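Local coordinates for uncharacterized protein (Singapore grouper iridovirus, PDB 3RJ2), which binds histone H3 and is a small, mostly beta-stranded protein of an iridovirus that infects grouper, at residues C9-A14 / T43-S48; Y36-K41 / A93-H98; H57-F62 / G84-P89. All coordinates share one frame; numbering follows the deposited sequence.

Contact 1 of 3, residues C9-A14 / T43-S48; sequences CEFVNA and TLLRYS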
loop_
_atom_site.group_PDB
_atom_site.type_symbol
_atom_site.label_atom_id
_atom_site.label_comp_id
_atom_site.label_asym_id
_atom_site.label_seq_id
_atom_site.Cartn_x
_atom_site.Cartn_y
_atom_site.Cartn_z
ATOM N N CYS A 9 -4.511 -5.972 -5.709
ATOM C CA CYS A 9 -3.190 -6.563 -5.496
ATOM C C CYS A 9 -3.223 -8.081 -5.581
ATOM O O CYS A 9 -3.934 -8.736 -4.803
ATOM C CB CYS A 9 -2.622 -6.172 -4.130
ATOM S SG CYS A 9 -2.653 -4.409 -3.759
ATOM N N GLU A 10 -2.456 -8.619 -6.536
ATOM C CA GLU A 10 -2.161 -10.051 -6.615
ATOM C C GLU A 10 -0.766 -10.334 -6.055
ATOM O O GLU A 10 0.239 -10.000 -6.672
ATOM C CB GLU A 10 -2.241 -10.579 -8.052
ATOM C CG GLU A 10 -3.630 -10.604 -8.647
ATOM C CD GLU A 10 -3.687 -11.242 -10.053
ATOM O OE1 GLU A 10 -2.644 -11.298 -10.750
ATOM O OE2 GLU A 10 -4.792 -11.685 -10.457
ATOM N N PHE A 11 -0.734 -10.941 -4.878
ATOM C CA PHE A 11 0.487 -11.414 -4.259
ATOM C C PHE A 11 0.712 -12.832 -4.716
ATOM O O PHE A 11 -0.185 -13.661 -4.620
ATOM C CB PHE A 11 0.385 -11.344 -2.742
ATOM C CG PHE A 11 0.505 -9.954 -2.206
ATOM C CD1 PHE A 11 -0.626 -9.212 -1.910
ATOM C CD2 PHE A 11 1.754 -9.376 -2.022
ATOM C CE1 PHE A 11 -0.521 -7.925 -1.427
ATOM C CE2 PHE A 11 1.869 -8.084 -1.531
ATOM C CZ PHE A 11 0.731 -7.355 -1.238
ATOM N N VAL A 12 1.900 -13.087 -5.253
ATOM C CA VAL A 12 2.247 -14.382 -5.852
ATOM C C VAL A 12 3.315 -15.039 -4.996
ATOM O O VAL A 12 4.305 -14.396 -4.673
ATOM C CB VAL A 12 2.777 -14.203 -7.309
ATOM C CG1 VAL A 12 2.886 -15.542 -8.032
ATOM C CG2 VAL A 12 1.889 -13.258 -8.095
ATOM N N ASN A 13 3.113 -16.301 -4.603
ATOM C CA ASN A 13 4.149 -17.025 -3.859
ATOM C C ASN A 13 5.201 -17.646 -4.788
ATOM O O ASN A 13 5.163 -17.404 -5.992
ATOM C CB ASN A 13 3.545 -18.026 -2.855
ATOM C CG ASN A 13 2.912 -19.257 -3.523
ATOM O OD1 ASN A 13 3.014 -19.461 -4.735
ATOM N ND2 ASN A 13 2.255 -20.085 -2.713
ATOM N N ALA A 14 6.123 -18.449 -4.239
ATOM C CA ALA A 14 7.241 -18.999 -5.010
ATOM C C ALA A 14 6.823 -19.952 -6.136
ATOM O O ALA A 14 7.527 -20.103 -7.130
ATOM C CB ALA A 14 8.242 -19.685 -4.081
ATOM N N THR A 43 6.762 -13.507 -3.562
ATOM C CA THR A 43 7.931 -13.113 -4.336
ATOM C C THR A 43 7.611 -12.019 -5.340
ATOM O O THR A 43 8.512 -11.371 -5.874
ATOM C CB THR A 43 8.487 -14.279 -5.115
ATOM O OG1 THR A 43 7.470 -14.758 -5.999
ATOM C CG2 THR A 43 8.941 -15.406 -4.158
ATOM N N LEU A 44 6.329 -11.804 -5.597
ATOM C CA LEU A 44 5.926 -10.865 -6.628
ATOM C C LEU A 44 4.596 -10.235 -6.251
ATOM O O LEU A 44 3.694 -10.916 -5.750
ATOM C CB LEU A 44 5.840 -11.576 -7.995
ATOM C CG LEU A 44 5.774 -10.679 -9.240
ATOM C CD1 LEU A 44 7.087 -9.929 -9.454
ATOM C CD2 LEU A 44 5.397 -11.454 -10.493
ATOM N N LEU A 45 4.490 -8.928 -6.465
ATOM C CA LEU A 45 3.227 -8.220 -6.334
ATOM C C LEU A 45 2.789 -7.698 -7.706
ATOM O O LEU A 45 3.484 -6.886 -8.294
ATOM C CB LEU A 45 3.347 -7.071 -5.321
ATOM C CG LEU A 45 2.186 -6.046 -5.262
ATOM C CD1 LEU A 45 0.887 -6.723 -4.870
ATOM C CD2 LEU A 45 2.475 -4.902 -4.313
ATOM N N ARG A 46 1.656 -8.177 -8.211
ATOM C CA ARG A 46 1.067 -7.626 -9.430
ATOM C C ARG A 46 -0.108 -6.726 -9.039
ATOM O O ARG A 46 -1.045 -7.165 -8.397
ATOM C CB ARG A 46 0.604 -8.736 -10.377
ATOM C CG ARG A 46 1.682 -9.780 -10.696
ATOM C CD ARG A 46 1.129 -10.986 -11.450
ATOM N NE ARG A 46 0.567 -10.615 -12.746
ATOM C CZ ARG A 46 1.281 -10.409 -13.855
ATOM N NH1 ARG A 46 2.611 -10.533 -13.841
ATOM N NH2 ARG A 46 0.659 -10.062 -14.984
ATOM N N TYR A 47 -0.047 -5.460 -9.421
ATOM C CA TYR A 47 -1.068 -4.519 -8.996
ATOM C C TYR A 47 -1.831 -3.929 -10.174
ATOM O O TYR A 47 -1.331 -3.882 -11.292
ATOM C CB TYR A 47 -0.433 -3.400 -8.161
ATOM C CG TYR A 47 0.677 -2.684 -8.884
ATOM C CD1 TYR A 47 0.401 -1.620 -9.743
ATOM C CD2 TYR A 47 2.017 -3.068 -8.708
ATOM C CE1 TYR A 47 1.428 -0.960 -10.428
ATOM C CE2 TYR A 47 3.049 -2.414 -9.382
ATOM C CZ TYR A 47 2.752 -1.365 -10.242
ATOM O OH TYR A 47 3.776 -0.708 -10.910
ATOM N N SER A 48 -3.046 -3.472 -9.894
ATOM C CA SER A 48 -3.802 -2.631 -10.800
ATOM C C SER A 48 -4.453 -1.542 -9.955
ATOM O O SER A 48 -5.297 -1.844 -9.110
ATOM C CB SER A 48 -4.867 -3.461 -11.515
ATOM O OG SER A 48 -5.523 -2.682 -12.501
#
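Glu10 and Arg46 hold each other by two backbone hydrogen bonds. Glu10 N to Arg46 O and Arg46 N to Glu10 O both measure 2.8 Å, and both are nearly straight at 167°. Val12 N continues the pattern, giving its hydrogen to Leu44 O at 2.9 Å. Val12 O takes a straight bond from Thr43 N at 2.8 Å, and weak ones from Leu44 N and Thr43 OG1.

Among charged groups, Glu10 OE1 lies in the plane of the Arg46 guanidinium, at its edge, 3.8 Å from NE. This is a long salt bridge, with the two planes turned 42° apart. Lys18 is a second, weak partner of that carboxylate.

Apolar contacts form on both faces. Leu45 CG stands anti to its own N (chi1 168°), and CD1 comes down over the centre of the Phe11 ring, a CH-pi contact with the carbon 3.7 Å from the centroid. The same methyl touches Cys9 CB at 3.6 Å. On the face of Glu10 and Arg46, Val12 CB packs on Leu44 CB, and Val12 CG2 meets Arg46 CD.

Strands 6-12 and 44-50, neighbours in the four-stranded antiparallel sheet, meet in a classic beta bulge, Thr43 and Leu44 both facing Val12.

Contact 2 of 3, residues Y36-K41 / A93-H98; sequences YKFPEK and AYARIH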
loop_
_atom_site.group_PDB
_atom_site.type_symbol
_atom_site.label_atom_id
_atom_site.label_comp_id
_atom_site.label_asym_id
_atom_site.label_seq_id
_atom_site.Cartn_x
_atom_site.Cartn_y
_atom_site.Cartn_z
ATOM N N TYR A 36 -0.611 -5.029 5.371
ATOM C CA TYR A 36 -0.898 -6.447 5.180
ATOM C C TYR A 36 0.235 -7.280 5.741
ATOM O O TYR A 36 1.372 -7.177 5.278
ATOM C CB TYR A 36 -1.086 -6.740 3.689
ATOM C CG TYR A 36 -1.319 -8.182 3.279
ATOM C CD1 TYR A 36 -2.126 -9.044 4.032
ATOM C CD2 TYR A 36 -0.780 -8.668 2.098
ATOM C CE1 TYR A 36 -2.365 -10.366 3.618
ATOM C CE2 TYR A 36 -0.998 -9.981 1.683
ATOM C CZ TYR A 36 -1.794 -10.818 2.436
ATOM O OH TYR A 36 -2.002 -12.106 2.006
ATOM N N LYS A 37 -0.081 -8.091 6.742
ATOM C CA LYS A 37 0.858 -9.066 7.284
ATOM C C LYS A 37 0.766 -10.315 6.422
ATOM O O LYS A 37 -0.314 -10.860 6.253
ATOM C CB LYS A 37 0.497 -9.415 8.732
ATOM C CG LYS A 37 1.558 -10.251 9.434
ATOM C CD LYS A 37 1.108 -10.684 10.819
ATOM C CE LYS A 37 2.052 -11.746 11.369
ATOM N NZ LYS A 37 1.887 -11.906 12.857
ATOM N N PHE A 38 1.890 -10.748 5.862
ATOM C CA PHE A 38 1.920 -11.936 4.999
ATOM C C PHE A 38 1.612 -13.211 5.788
ATOM O O PHE A 38 2.210 -13.439 6.844
ATOM C CB PHE A 38 3.281 -12.094 4.317
ATOM C CG PHE A 38 3.659 -10.947 3.382
ATOM C CD1 PHE A 38 2.741 -9.955 3.035
ATOM C CD2 PHE A 38 4.937 -10.890 2.832
ATOM C CE1 PHE A 38 3.101 -8.925 2.162
ATOM C CE2 PHE A 38 5.299 -9.864 1.961
ATOM C CZ PHE A 38 4.386 -8.885 1.630
ATOM N N PRO A 39 0.665 -14.031 5.293
ATOM C CA PRO A 39 0.451 -15.351 5.894
ATOM C C PRO A 39 1.466 -16.377 5.358
ATOM O O PRO A 39 1.580 -17.472 5.910
ATOM C CB PRO A 39 -0.974 -15.700 5.461
ATOM C CG PRO A 39 -1.136 -15.021 4.127
ATOM C CD PRO A 39 -0.337 -13.733 4.249
ATOM N N GLU A 40 2.202 -15.992 4.308
ATOM C CA GLU A 40 3.228 -16.825 3.664
ATOM C C GLU A 40 4.163 -15.911 2.868
ATOM O O GLU A 40 3.828 -14.756 2.616
ATOM C CB GLU A 40 2.579 -17.856 2.731
ATOM C CG GLU A 40 1.837 -17.238 1.538
ATOM C CD GLU A 40 1.143 -18.274 0.671
ATOM O OE1 GLU A 40 1.831 -19.175 0.144
ATOM O OE2 GLU A 40 -0.093 -18.179 0.501
ATOM N N LYS A 41 5.323 -16.418 2.462
ATOM C CA LYS A 41 6.279 -15.597 1.706
ATOM C C LYS A 41 5.788 -15.357 0.275
ATOM O O LYS A 41 5.298 -16.262 -0.406
ATOM C CB LYS A 41 7.691 -16.217 1.700
ATOM C CG LYS A 41 8.209 -16.602 3.103
ATOM C CD LYS A 41 9.707 -16.934 3.111
ATOM C CE LYS A 41 10.159 -17.446 4.509
ATOM N NZ LYS A 41 11.633 -17.272 4.787
ATOM N N ALA A 93 7.874 -9.448 5.353
ATOM C CA ALA A 93 6.810 -10.085 6.129
ATOM C C ALA A 93 5.523 -9.243 6.140
ATOM O O ALA A 93 4.466 -9.722 6.573
ATOM C CB ALA A 93 7.284 -10.344 7.550
ATOM N N TYR A 94 5.625 -7.999 5.661
ATOM C CA TYR A 94 4.513 -7.034 5.631
ATOM C C TYR A 94 4.612 -6.137 4.428
ATOM O O TYR A 94 5.717 -5.769 4.009
ATOM C CB TYR A 94 4.556 -6.057 6.825
ATOM C CG TYR A 94 4.472 -6.655 8.192
ATOM C CD1 TYR A 94 3.255 -6.752 8.851
ATOM C CD2 TYR A 94 5.619 -7.072 8.846
ATOM C CE1 TYR A 94 3.179 -7.276 10.136
ATOM C CE2 TYR A 94 5.562 -7.605 10.119
ATOM C CZ TYR A 94 4.345 -7.705 10.759
ATOM O OH TYR A 94 4.302 -8.237 12.028
ATOM N N ALA A 95 3.453 -5.738 3.914
ATOM C CA ALA A 95 3.378 -4.718 2.884
ATOM C C ALA A 95 2.498 -3.579 3.390
ATOM O O ALA A 95 1.596 -3.786 4.191
ATOM C CB ALA A 95 2.823 -5.295 1.576
ATOM N N ARG A 96 2.788 -2.378 2.929
ATOM C CA ARG A 96 1.965 -1.228 3.205
ATOM C C ARG A 96 1.857 -0.427 1.913
ATOM O O ARG A 96 2.822 -0.331 1.137
ATOM C CB ARG A 96 2.559 -0.401 4.355
ATOM C CG ARG A 96 1.846 0.922 4.676
ATOM C CD ARG A 96 2.270 1.472 6.022
ATOM N NE ARG A 96 1.819 0.611 7.119
ATOM C CZ ARG A 96 2.379 0.561 8.327
ATOM N NH1 ARG A 96 3.447 1.309 8.623
ATOM N NH2 ARG A 96 1.872 -0.248 9.243
ATOM N N ILE A 97 0.666 0.103 1.659
ATOM C CA ILE A 97 0.477 1.060 0.583
ATOM C C ILE A 97 0.035 2.378 1.205
ATOM O O ILE A 97 -0.913 2.398 1.999
ATOM C CB ILE A 97 -0.564 0.541 -0.457
ATOM C CG1 ILE A 97 -0.040 -0.738 -1.134
ATOM C CG2 ILE A 97 -0.909 1.614 -1.465
ATOM C CD1 ILE A 97 -1.005 -1.431 -2.101
ATOM N N HIS A 98 0.747 3.463 0.899
ATOM C CA HIS A 98 0.238 4.806 1.160
ATOM C C HIS A 98 -0.336 5.275 -0.168
ATOM O O HIS A 98 0.426 5.555 -1.101
ATOM C CB HIS A 98 1.348 5.779 1.606
ATOM C CG HIS A 98 1.897 5.510 2.980
ATOM N ND1 HIS A 98 2.721 4.439 3.260
ATOM C CD2 HIS A 98 1.752 6.184 4.145
ATOM C CE1 HIS A 98 3.044 4.456 4.541
ATOM N NE2 HIS A 98 2.478 5.511 5.099
HETATM O O HOH W 1 4.277 -12.030 7.771
#
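Ala93 O is gripped twice. Phe38 N donates to Ala93 O at 2.9 Å, tilted 33° from the carbonyl plane. A water donates to Ala93 O at 2.6 Å and also to Phe38 O, so it bridges the two segments just past the strand pairing.

Tyr36 and Ala95 form an antiparallel hydrogen-bonded pair. Tyr36 N reaches Ala95 O at 2.8 Å, and Ala95 N returns a bond to Tyr36 O. Both donors lie in the carbonyl planes. Tyr36 O also receives a CA-H...O contact from Tyr94.

The Phe38 side chain turns back over the backbone of the other segment. Tyr94 N lies over the centre of one ring face and Ala93 C nearer its rim. Phe38 CE1 meets Ala95 CB at 3.7 Å. Lys37 and Tyr94 run side by side in the same direction. With Lys37 extended from chi1 (-171°) onward, its CG comes to 3.5 Å from Tyr94 CE1.

Tyr36 OH bonds Tyr42 OH, and its ring meets Phe11 of the other sheet. Phe38 packs on Phe61. Strand 94-98 runs between strands 31-37 and 56-62 in the mixed sheet. On its far side, Ala93 and Tyr94 both face Phe62 in a classic beta bulge.

Contact 3 of 3, residues H57-F62 / G84-P89; sequences HRVTFF and GSLAVP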
loop_
_atom_site.group_PDB
_atom_site.type_symbol
_atom_site.label_atom_id
_atom_site.label_comp_id
_atom_site.label_asym_id
_atom_site.label_seq_id
_atom_site.Cartn_x
_atom_site.Cartn_y
_atom_site.Cartn_z
ATOM N N HIS A 57 1.647 6.696 -5.350
ATOM C CA HIS A 57 1.463 5.833 -4.182
ATOM C C HIS A 57 2.807 5.281 -3.724
ATOM O O HIS A 57 3.731 5.127 -4.528
ATOM C CB HIS A 57 0.501 4.684 -4.500
ATOM C CG HIS A 57 -0.710 5.125 -5.256
ATOM N ND1 HIS A 57 -0.954 4.749 -6.562
ATOM C CD2 HIS A 57 -1.716 5.961 -4.912
ATOM C CE1 HIS A 57 -2.071 5.320 -6.982
ATOM N NE2 HIS A 57 -2.554 6.059 -5.998
ATOM N N ARG A 58 2.911 4.980 -2.438
ATOM C CA ARG A 58 4.087 4.320 -1.922
ATOM C C ARG A 58 3.749 2.891 -1.492
ATOM O O ARG A 58 2.782 2.649 -0.757
ATOM C CB ARG A 58 4.649 5.129 -0.764
ATOM C CG ARG A 58 5.999 4.730 -0.322
ATOM C CD ARG A 58 6.425 5.614 0.845
ATOM N NE ARG A 58 7.027 4.808 1.885
ATOM C CZ ARG A 58 8.258 4.941 2.355
ATOM N NH1 ARG A 58 9.063 5.895 1.909
ATOM N NH2 ARG A 58 8.664 4.111 3.296
ATOM N N VAL A 59 4.546 1.948 -1.990
ATOM C CA VAL A 59 4.514 0.558 -1.545
ATOM C C VAL A 59 5.798 0.280 -0.762
ATOM O O VAL A 59 6.901 0.422 -1.293
ATOM C CB VAL A 59 4.443 -0.435 -2.738
ATOM C CG1 VAL A 59 4.269 -1.855 -2.222
ATOM C CG2 VAL A 59 3.313 -0.061 -3.671
ATOM N N THR A 60 5.639 -0.118 0.492
ATOM C CA THR A 60 6.756 -0.308 1.402
ATOM C C THR A 60 6.674 -1.746 1.897
ATOM O O THR A 60 5.566 -2.301 2.071
ATOM C CB THR A 60 6.683 0.685 2.601
ATOM O OG1 THR A 60 6.459 2.015 2.109
ATOM C CG2 THR A 60 7.966 0.681 3.419
ATOM N N PHE A 61 7.845 -2.354 2.065
ATOM C CA PHE A 61 7.966 -3.657 2.693
ATOM C C PHE A 61 8.767 -3.548 3.988
ATOM O O PHE A 61 9.734 -2.768 4.081
ATOM C CB PHE A 61 8.642 -4.651 1.751
ATOM C CG PHE A 61 7.887 -4.882 0.476
ATOM C CD1 PHE A 61 8.302 -4.284 -0.703
ATOM C CD2 PHE A 61 6.739 -5.666 0.468
ATOM C CE1 PHE A 61 7.588 -4.491 -1.890
ATOM C CE2 PHE A 61 6.013 -5.865 -0.705
ATOM C CZ PHE A 61 6.444 -5.284 -1.888
ATOM N N PHE A 62 8.348 -4.341 4.969
ATOM C CA PHE A 62 8.979 -4.411 6.277
ATOM C C PHE A 62 9.287 -5.878 6.587
ATOM O O PHE A 62 8.574 -6.784 6.116
ATOM C CB PHE A 62 8.050 -3.849 7.361
ATOM C CG PHE A 62 7.498 -2.493 7.044
ATOM C CD1 PHE A 62 8.246 -1.341 7.305
ATOM C CD2 PHE A 62 6.223 -2.356 6.483
ATOM C CE1 PHE A 62 7.739 -0.085 7.010
ATOM C CE2 PHE A 62 5.721 -1.094 6.179
ATOM C CZ PHE A 62 6.478 0.037 6.450
ATOM N N GLY A 84 1.096 -2.892 -13.181
ATOM C CA GLY A 84 2.477 -3.299 -13.218
ATOM C C GLY A 84 2.749 -4.330 -12.163
ATOM O O GLY A 84 1.837 -4.845 -11.528
ATOM N N SER A 85 4.020 -4.637 -11.974
ATOM C CA SER A 85 4.378 -5.573 -10.944
ATOM C C SER A 85 5.647 -5.138 -10.261
ATOM O O SER A 85 6.400 -4.317 -10.786
ATOM C CB SER A 85 4.477 -7.001 -11.491
ATOM O OG SER A 85 5.497 -7.093 -12.447
ATOM N N LEU A 86 5.843 -5.699 -9.076
ATOM C CA LEU A 86 6.909 -5.348 -8.151
ATOM C C LEU A 86 7.475 -6.612 -7.527
ATOM O O LEU A 86 6.708 -7.485 -7.092
ATOM C CB LEU A 86 6.329 -4.550 -6.988
ATOM C CG LEU A 86 6.552 -3.068 -6.794
ATOM C CD1 LEU A 86 6.233 -2.832 -5.332
ATOM C CD2 LEU A 86 8.020 -2.676 -7.109
ATOM N N ALA A 87 8.794 -6.680 -7.421
ATOM C CA ALA A 87 9.423 -7.775 -6.709
ATOM C C ALA A 87 9.211 -7.589 -5.207
ATOM O O ALA A 87 9.291 -6.488 -4.709
ATOM C CB ALA A 87 10.910 -7.853 -7.051
ATOM N N VAL A 88 8.898 -8.676 -4.510
ATOM C CA VAL A 88 8.775 -8.674 -3.057
ATOM C C VAL A 88 10.121 -9.158 -2.474
ATOM O O VAL A 88 10.616 -10.221 -2.857
ATOM C CB VAL A 88 7.592 -9.583 -2.597
ATOM C CG1 VAL A 88 7.457 -9.580 -1.093
ATOM C CG2 VAL A 88 6.259 -9.143 -3.253
ATOM N N PRO A 89 10.740 -8.363 -1.575
ATOM C CA PRO A 89 12.020 -8.745 -0.964
ATOM C C PRO A 89 11.949 -10.102 -0.249
ATOM O O PRO A 89 10.904 -10.450 0.309
ATOM C CB PRO A 89 12.263 -7.634 0.070
ATOM C CG PRO A 89 11.474 -6.469 -0.401
ATOM C CD PRO A 89 10.290 -7.025 -1.137
#
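Phe61 has CG anti to its carbonyl carbon (chi1 -61°). This presents one ring face to Pro89. Val59 has CG1 anti to N (chi1 -174°), which sends that methyl to Leu86.

Pro89 CD lies over the Phe61 face, offset toward the rim. Pro89 CD is 3.4 Å from Phe61 CD1, a CH-pi contact. The two side chains cross at about a right angle. Val88 also crosses the Phe61 side chain nearly at right angles, and its CG1 is 4.0 Å from Phe61 CE2.

Leu86 serves two partners with one methyl. Its CD1 meets Val59 CG1 tip to tip at 3.8 Å. Leu86 CD1 also lies at the edge of the Phe61 ring, 4.1 Å from Phe61 CE1. No hydrogen bond joins the two segments, so they meet through side chains.

The axes of 57-62 and 84-87 come within 10.2 Å and run in roughly the same direction, 26° apart. This is packing between two sheets. Residues 84-87 lie on strand 81-87, outermost in the four-stranded sheet within this chain, while strand 56-62 belongs to the mixed sheet, between strands 68-75 and 94-98. Leu45 touches Val59 and Val88, Thr72 touches Leu86, and Ala95 and Ala92 border Phe61.

How the contacts relate
Contact 1 pairs strands within the four-stranded sheet, contact 2 pairs strands within the mixed sheet, and contact 3 packs one sheet on the other. Their centres lie about 9 to 11 Å apart. Backbone hydrogen bonds join contacts 1 and 3: Leu45 N reaches Leu86 O at 2.7 Å, and Tyr47 N reaches Gly84 O at 2.9 Å. Contacts 2 and 3 are joined by His98 N to Arg58 O at 2.7 Å and Ala93 N to Phe62 O at 2.9 Å. Between contacts 1 and 2, Asn13 ND2 hydrogen-bonds Glu40 OE1 at 3.0 Å, and Cys9 SG packs on Ile97 CD1 at 3.8 Å. Both segments of contact 3 fall between those of contact 2 in sequence.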